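Local atomic coordinates of sulfoquinovosidase (Escherichia coli, PDB entry 5AEG), a protein that hydrolyses plant sulfolipids, the sulfoquinovosyl diacylglycerides, and simple sulfoquinovosides such as sulfoquinovosyl glycerol, releasing sulfoquinovose for use as a source of carbon and sulfur. Residues E519-F530 and A653-F661. Sequence-based numbering, arbitrary orientation.
Sequences ELLLRWCDFSAF and APIGKPPVF
Arg523 and Asp526, one turn apart on helix 518-528, hold the backbone of 653-661 by hydrogen bonds. The Arg523 guanidinium meets Ala653 O end-on, and the oxygen lies in its plane. Arg523 NH1 and NH2 lie 2.8 and 2.9 Å from Ala653 O. The bonds are bent, 146° and 142° at the hydrogens, because both nitrogens share one acceptor. Asp526 OD2 accepts from Gly656 N at 2.8 Å on its syn side, and this bond is nearly straight. Asp526 has CG beside its own backbone N (chi1 -76°), and this places OD2 at the Gly656 amide. Gly656 sits in a type II beta turn from Pro654 to Lys657, where a side chain would collide with the carbonyl oxygen of Ile655. After Pro658 and Pro659 comes strand 660-663 of the C-terminal beta domain, and the helix belongs to the TIM barrel of this family 31 glycosidase. The contact joins catalytic barrel and C-terminal domain, away from the active site. Ile655 CG1 lies over one guanidinium face, offset toward the rim, 3.7 Å from Arg523 NE. With an alanine here instead of Arg523, Ala653 O would probably lose both these donors and Ile655 its cover on one side. Among apolar contacts, Ile655 CG2 touches Leu522 CB at 3.7 Å. Val660 CG2 makes a CH-pi contact over the centre of the Phe530 ring, 3.8 Å from the centroid. Pro658 CG approaches Phe530 CE2 at 4.0 Å.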
loop_
_atom_site.group_PDB
_atom_site.type_symbol
_atom_site.label_atom_id
_atom_site.label_comp_id
_atom_site.label_asym_id
_atom_site.label_seq_id
_atom_site.Cartn_x
_atom_site.Cartn_y
_atom_site.Cartn_z
ATOM N N GLU A 519 -17.412 -10.320 17.268
ATOM C CA GLU A 519 -16.567 -11.401 16.825
ATOM C C GLU A 519 -15.532 -10.895 15.793
ATOM O O GLU A 519 -14.358 -11.239 15.897
ATOM C CB GLU A 519 -17.371 -12.540 16.234
ATOM C CG GLU A 519 -16.560 -13.749 15.835
ATOM C CD GLU A 519 -17.308 -14.739 15.011
ATOM O OE1 GLU A 519 -18.495 -14.582 14.872
ATOM O OE2 GLU A 519 -16.710 -15.739 14.541
ATOM N N LEU A 520 -15.964 -10.086 14.817
ATOM C CA LEU A 520 -14.999 -9.510 13.807
ATOM C C LEU A 520 -13.953 -8.624 14.475
ATOM O O LEU A 520 -12.764 -8.749 14.187
ATOM C CB LEU A 520 -15.763 -8.810 12.678
ATOM C CG LEU A 520 -14.857 -8.277 11.560
ATOM C CD1 LEU A 520 -14.130 -9.461 10.902
ATOM C CD2 LEU A 520 -15.740 -7.538 10.525
ATOM N N LEU A 521 -14.360 -7.739 15.401
ATOM C CA LEU A 521 -13.442 -6.915 16.076
ATOM C C LEU A 521 -12.373 -7.743 16.800
ATOM O O LEU A 521 -11.212 -7.423 16.744
ATOM C CB LEU A 521 -14.134 -6.004 17.114
ATOM C CG LEU A 521 -13.274 -4.962 17.779
ATOM C CD1 LEU A 521 -12.753 -3.919 16.749
ATOM C CD2 LEU A 521 -14.059 -4.199 18.848
ATOM N N LEU A 522 -12.785 -8.760 17.536
ATOM C CA LEU A 522 -11.872 -9.568 18.345
ATOM C C LEU A 522 -10.949 -10.424 17.497
ATOM O O LEU A 522 -9.752 -10.487 17.790
ATOM C CB LEU A 522 -12.652 -10.441 19.359
ATOM C CG LEU A 522 -13.553 -9.646 20.326
ATOM C CD1 LEU A 522 -13.957 -10.523 21.493
ATOM C CD2 LEU A 522 -13.004 -8.374 20.860
ATOM N N ARG A 523 -11.457 -11.017 16.433
ATOM C CA ARG A 523 -10.585 -11.734 15.501
ATOM C C ARG A 523 -9.563 -10.780 14.806
ATOM O O ARG A 523 -8.424 -11.157 14.548
ATOM C CB ARG A 523 -11.419 -12.404 14.458
ATOM C CG ARG A 523 -12.074 -13.658 14.922
ATOM C CD ARG A 523 -11.128 -14.770 15.225
ATOM N NE ARG A 523 -11.897 -16.035 15.277
ATOM C CZ ARG A 523 -11.459 -17.177 15.818
ATOM N NH1 ARG A 523 -10.263 -17.226 16.339
ATOM N NH2 ARG A 523 -12.238 -18.268 15.814
ATOM N N TRP A 524 -9.984 -9.535 14.509
ATOM C CA TRP A 524 -9.095 -8.600 13.891
ATOM C C TRP A 524 -8.035 -8.138 14.862
ATOM O O TRP A 524 -6.868 -7.945 14.495
ATOM C CB TRP A 524 -9.851 -7.389 13.300
ATOM C CG TRP A 524 -9.284 -6.848 12.052
ATOM C CD1 TRP A 524 -8.043 -6.381 11.826
ATOM C CD2 TRP A 524 -10.020 -6.601 10.872
ATOM N NE1 TRP A 524 -7.922 -5.877 10.546
ATOM C CE2 TRP A 524 -9.115 -6.006 9.921
ATOM C CE3 TRP A 524 -11.333 -6.818 10.527
ATOM C CZ2 TRP A 524 -9.491 -5.648 8.652
ATOM C CZ3 TRP A 524 -11.734 -6.483 9.204
ATOM C CH2 TRP A 524 -10.798 -5.912 8.298
ATOM N N CYS A 525 -8.426 -7.995 16.144
ATOM C CA CYS A 525 -7.473 -7.664 17.175
ATOM C C CYS A 525 -6.417 -8.777 17.261
ATOM O O CYS A 525 -5.248 -8.497 17.450
ATOM C CB CYS A 525 -8.189 -7.475 18.537
ATOM S SG CYS A 525 -7.062 -6.832 19.798
ATOM N N ASP A 526 -6.843 -10.039 17.182
ATOM C CA ASP A 526 -5.875 -11.171 17.228
ATOM C C ASP A 526 -4.829 -11.090 16.081
ATOM O O ASP A 526 -3.671 -11.499 16.230
ATOM C CB ASP A 526 -6.600 -12.479 17.123
ATOM C CG ASP A 526 -7.334 -12.917 18.406
ATOM O OD1 ASP A 526 -7.254 -12.168 19.424
ATOM O OD2 ASP A 526 -8.025 -13.998 18.276
ATOM N N PHE A 527 -5.292 -10.665 14.909
ATOM C CA PHE A 527 -4.432 -10.526 13.741
ATOM C C PHE A 527 -3.440 -9.387 13.951
ATOM O O PHE A 527 -2.207 -9.574 13.862
ATOM C CB PHE A 527 -5.363 -10.311 12.519
ATOM C CG PHE A 527 -4.673 -9.875 11.225
ATOM C CD1 PHE A 527 -3.394 -10.221 10.876
ATOM C CD2 PHE A 527 -5.418 -9.102 10.326
ATOM C CE1 PHE A 527 -2.874 -9.808 9.651
ATOM C CE2 PHE A 527 -4.935 -8.803 9.065
ATOM C CZ PHE A 527 -3.658 -9.119 8.726
ATOM N N SER A 528 -3.958 -8.190 14.284
ATOM C CA SER A 528 -3.145 -7.034 14.421
ATOM C C SER A 528 -2.051 -7.079 15.510
ATOM O O SER A 528 -0.994 -6.440 15.365
ATOM C CB SER A 528 -4.006 -5.735 14.547
ATOM O OG SER A 528 -4.748 -5.524 13.343
ATOM N N ALA A 529 -2.267 -7.858 16.543
ATOM C CA ALA A 529 -1.247 -8.073 17.573
ATOM C C ALA A 529 -0.010 -8.798 17.030
ATOM O O ALA A 529 1.029 -8.765 17.687
ATOM C CB ALA A 529 -1.851 -8.912 18.705
ATOM N N PHE A 530 -0.133 -9.427 15.854
ATOM C CA PHE A 530 0.992 -10.014 15.090
ATOM C C PHE A 530 1.418 -9.266 13.847
ATOM O O PHE A 530 1.662 -9.860 12.793
ATOM C CB PHE A 530 0.682 -11.504 14.867
ATOM C CG PHE A 530 0.681 -12.264 16.178
ATOM C CD1 PHE A 530 1.872 -12.792 16.680
ATOM C CD2 PHE A 530 -0.454 -12.398 16.918
ATOM C CE1 PHE A 530 1.923 -13.502 17.864
ATOM C CE2 PHE A 530 -0.417 -13.073 18.141
ATOM C CZ PHE A 530 0.772 -13.672 18.595
ATOM N N ALA A 653 -8.684 -22.939 17.406
ATOM C CA ALA A 653 -8.434 -21.526 17.224
ATOM C C ALA A 653 -9.556 -20.678 17.851
ATOM O O ALA A 653 -10.310 -19.940 17.123
ATOM C CB ALA A 653 -8.271 -21.220 15.709
ATOM N N PRO A 654 -9.729 -20.796 19.166
ATOM C CA PRO A 654 -10.721 -19.863 19.729
ATOM C C PRO A 654 -10.190 -18.419 19.668
ATOM O O PRO A 654 -8.951 -18.196 19.552
ATOM C CB PRO A 654 -10.854 -20.343 21.181
ATOM C CG PRO A 654 -9.525 -20.944 21.502
ATOM C CD PRO A 654 -9.018 -21.572 20.223
ATOM N N ILE A 655 -11.098 -17.450 19.831
ATOM C CA ILE A 655 -10.704 -16.038 19.891
ATOM C C ILE A 655 -9.708 -15.846 21.014
ATOM O O ILE A 655 -9.854 -16.398 22.123
ATOM C CB ILE A 655 -11.965 -15.161 20.052
ATOM C CG1 ILE A 655 -12.735 -15.113 18.719
ATOM C CG2 ILE A 655 -11.607 -13.785 20.496
ATOM C CD1 ILE A 655 -14.171 -14.771 18.881
ATOM N N GLY A 656 -8.642 -15.134 20.760
ATOM C CA GLY A 656 -7.557 -14.897 21.720
ATOM C C GLY A 656 -6.375 -15.919 21.605
ATOM O O GLY A 656 -5.311 -15.721 22.217
ATOM N N LYS A 657 -6.592 -17.008 20.879
ATOM C CA LYS A 657 -5.535 -18.034 20.586
ATOM C C LYS A 657 -5.422 -18.230 19.062
ATOM O O LYS A 657 -5.743 -19.283 18.523
ATOM C CB LYS A 657 -5.887 -19.328 21.311
ATOM C CG LYS A 657 -5.848 -19.124 22.794
ATOM C CD LYS A 657 -6.206 -20.354 23.610
ATOM C CE LYS A 657 -6.243 -19.925 25.068
ATOM N NZ LYS A 657 -6.304 -21.147 25.888
ATOM N N PRO A 658 -4.948 -17.180 18.371
ATOM C CA PRO A 658 -4.901 -17.204 16.896
ATOM C C PRO A 658 -3.869 -18.258 16.436
ATOM O O PRO A 658 -2.999 -18.661 17.216
ATOM C CB PRO A 658 -4.385 -15.854 16.525
ATOM C CG PRO A 658 -3.763 -15.270 17.753
ATOM C CD PRO A 658 -4.590 -15.879 18.879
ATOM N N PRO A 659 -3.957 -18.668 15.186
ATOM C CA PRO A 659 -3.028 -19.755 14.738
ATOM C C PRO A 659 -1.657 -19.197 14.468
ATOM O O PRO A 659 -1.444 -18.560 13.394
ATOM C CB PRO A 659 -3.699 -20.288 13.484
ATOM C CG PRO A 659 -5.129 -19.814 13.557
ATOM C CD PRO A 659 -5.010 -18.445 14.185
ATOM N N VAL A 660 -0.803 -19.274 15.510
ATOM C CA VAL A 660 0.492 -18.674 15.552
ATOM C C VAL A 660 1.460 -19.768 16.005
ATOM O O VAL A 660 1.212 -20.417 17.017
ATOM C CB VAL A 660 0.562 -17.477 16.541
ATOM C CG1 VAL A 660 1.982 -16.979 16.707
ATOM C CG2 VAL A 660 -0.341 -16.288 16.061
ATOM N N PHE A 661 2.549 -19.952 15.264
ATOM C CA PHE A 661 3.534 -20.948 15.602
ATOM C C PHE A 661 4.892 -20.310 15.582
ATOM O O PHE A 661 5.110 -19.319 14.873
ATOM C CB PHE A 661 3.477 -22.095 14.573
ATOM C CG PHE A 661 2.168 -22.722 14.420
ATOM C CD1 PHE A 661 1.154 -22.081 13.727
ATOM C CD2 PHE A 661 1.935 -24.001 14.927
ATOM C CE1 PHE A 661 -0.076 -22.689 13.602
ATOM C CE2 PHE A 661 0.743 -24.612 14.764
ATOM C CZ PHE A 661 -0.283 -23.950 14.123
#